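Local structure of mandelate racemase / muconate lactonizing enzyme, C-terminal domain protein (Labrenzia alexandrii, 4E5T) at residues E8-G13 and D380-N385. The protein binds magnesium and, as a member of the enolase superfamily, probably acts on a carboxylate substrate, as mandelate racemase and muconate lactonizing enzyme do. Numbering follows the deposited sequence.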
loop_
_atom_site.group_PDB
_atom_site.type_symbol
_atom_site.label_atom_id
_atom_site.label_comp_id
_atom_site.label_asym_id
_atom_site.label_seq_id
_atom_site.Cartn_x
_atom_site.Cartn_y
_atom_site.Cartn_z
ATOM N N GLU A 8 -25.304 -43.422 10.987
ATOM C CA GLU A 8 -25.450 -43.539 12.425
ATOM C C GLU A 8 -24.490 -42.511 13.031
ATOM O O GLU A 8 -23.430 -42.244 12.466
ATOM C CB GLU A 8 -25.170 -44.966 12.934
ATOM C CG GLU A 8 -25.378 -45.108 14.448
ATOM C CD GLU A 8 -25.240 -46.531 14.993
ATOM O OE1 GLU A 8 -24.483 -47.344 14.400
ATOM O OE2 GLU A 8 -25.895 -46.830 16.029
ATOM N N THR A 9 -24.885 -41.898 14.144
ATOM C CA THR A 9 -23.995 -41.002 14.874
ATOM C C THR A 9 -23.692 -41.606 16.226
ATOM O O THR A 9 -24.467 -42.397 16.763
ATOM C CB THR A 9 -24.576 -39.569 15.074
ATOM O OG1 THR A 9 -25.888 -39.638 15.656
ATOM C CG2 THR A 9 -24.638 -38.812 13.760
ATOM N N PHE A 10 -22.540 -41.228 16.759
ATOM C CA PHE A 10 -22.083 -41.706 18.048
ATOM C C PHE A 10 -21.555 -40.509 18.819
ATOM O O PHE A 10 -20.724 -39.749 18.324
ATOM C CB PHE A 10 -20.948 -42.715 17.877
ATOM C CG PHE A 10 -21.259 -43.841 16.925
ATOM C CD1 PHE A 10 -21.293 -43.625 15.548
ATOM C CD2 PHE A 10 -21.481 -45.121 17.405
ATOM C CE1 PHE A 10 -21.572 -44.650 14.680
ATOM C CE2 PHE A 10 -21.752 -46.156 16.535
ATOM C CZ PHE A 10 -21.798 -45.923 15.176
ATOM N N VAL A 11 -22.065 -40.326 20.024
ATOM C CA VAL A 11 -21.514 -39.363 20.931
ATOM C C VAL A 11 -20.846 -40.183 22.009
ATOM O O VAL A 11 -21.506 -40.939 22.711
ATOM C CB VAL A 11 -22.618 -38.490 21.507
ATOM C CG1 VAL A 11 -22.032 -37.409 22.430
ATOM C CG2 VAL A 11 -23.450 -37.879 20.359
ATOM N N VAL A 12 -19.527 -40.067 22.107
ATOM C CA VAL A 12 -18.739 -40.923 22.987
ATOM C C VAL A 12 -18.007 -40.111 24.044
ATOM O O VAL A 12 -17.145 -39.302 23.710
ATOM C CB VAL A 12 -17.662 -41.707 22.187
ATOM C CG1 VAL A 12 -16.791 -42.506 23.131
ATOM C CG2 VAL A 12 -18.300 -42.612 21.135
ATOM N N GLY A 13 -18.340 -40.327 25.313
ATOM C CA GLY A 13 -17.624 -39.682 26.406
ATOM C C GLY A 13 -16.206 -40.213 26.533
ATOM O O GLY A 13 -15.960 -41.397 26.335
ATOM N N ASP A 380 -18.771 -50.977 18.650
ATOM C CA ASP A 380 -19.229 -51.521 19.923
ATOM C C ASP A 380 -18.593 -50.788 21.086
ATOM O O ASP A 380 -19.284 -50.392 22.020
ATOM C CB ASP A 380 -18.976 -53.022 20.017
ATOM C CG ASP A 380 -19.819 -53.811 19.036
ATOM O OD1 ASP A 380 -20.845 -53.279 18.554
ATOM O OD2 ASP A 380 -19.452 -54.962 18.742
ATOM N N VAL A 381 -17.281 -50.595 21.025
ATOM C CA VAL A 381 -16.606 -49.775 22.022
ATOM C C VAL A 381 -17.206 -48.377 22.049
ATOM O O VAL A 381 -17.377 -47.795 23.118
ATOM C CB VAL A 381 -15.087 -49.718 21.789
ATOM C CG1 VAL A 381 -14.458 -48.596 22.588
ATOM C CG2 VAL A 381 -14.479 -51.036 22.176
ATOM N N ALA A 382 -17.561 -47.861 20.876
ATOM C CA ALA A 382 -18.167 -46.531 20.787
ATOM C C ALA A 382 -19.555 -46.465 21.415
ATOM O O ALA A 382 -19.851 -45.508 22.102
ATOM C CB ALA A 382 -18.199 -46.029 19.355
ATOM N N ARG A 383 -20.404 -47.468 21.193
ATOM C CA ARG A 383 -21.750 -47.435 21.782
ATOM C C ARG A 383 -21.725 -47.691 23.280
ATOM O O ARG A 383 -22.634 -47.283 24.009
ATOM C CB ARG A 383 -22.688 -48.457 21.138
ATOM C CG ARG A 383 -22.828 -48.346 19.656
ATOM C CD ARG A 383 -23.985 -49.179 19.139
ATOM N NE ARG A 383 -24.097 -49.006 17.697
ATOM C CZ ARG A 383 -23.435 -49.731 16.806
ATOM N NH1 ARG A 383 -23.586 -49.477 15.510
ATOM N NH2 ARG A 383 -22.625 -50.711 17.216
ATOM N N ALA A 384 -20.689 -48.384 23.736
ATOM C CA ALA A 384 -20.633 -48.837 25.114
ATOM C C ALA A 384 -20.205 -47.696 26.016
ATOM O O ALA A 384 -20.230 -47.826 27.231
ATOM C CB ALA A 384 -19.680 -50.000 25.239
ATOM N N ASN A 385 -19.815 -46.577 25.409
ATOM C CA ASN A 385 -19.300 -45.421 26.135
ATOM C C ASN A 385 -20.049 -44.120 25.860
ATOM O O ASN A 385 -19.469 -43.186 25.295
ATOM C CB ASN A 385 -17.833 -45.202 25.783
ATOM C CG ASN A 385 -16.935 -46.267 26.349
ATOM O OD1 ASN A 385 -16.314 -46.070 27.389
ATOM N ND2 ASN A 385 -16.863 -47.410 25.670
#
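Strand 4-13 comes nearest the loop following helix 379-383 at V12 and N385, CA to CA 5.5 Å, and the backbone N of G13 donates to the carbonyl O of N385 at 3.1 Å. The strand is an outer one of the three-stranded antiparallel sheet in the enolase-type N-terminal domain; here the C-terminal part of the chain packs against this sheet's edge strand. At the other end, R383 reaches back along the strand, extended from CG to NE, and grips E8 side-on: NH1 meets OE1 at 2.6 Å and NE meets OE2 at 3.3 Å, both on the syn side. The two planes are 37° apart, so the paired groups are twisted. E8, with CG anti to the backbone N (chi1 -178°), holds its carboxylate out toward the helix. Replacing E8 by an alanine would probably cost R383 its two-point carboxylate partner, leaving the guanidinium freer to turn, although D380 and E379 also pair with it. CE2 of F10 sits over one face of the R383 guanidinium, offset toward the rim, and CD2 of F10 touches CB of A382 at 3.9 Å. V12 CG2 packs on the same methyl, while F349 of helix 349-352 touches the side chains of V12, V381 and N385. Side-chain ND2 of N385 turns back to the helix, donating to V381 O at 2.6 Å in the carbonyl plane.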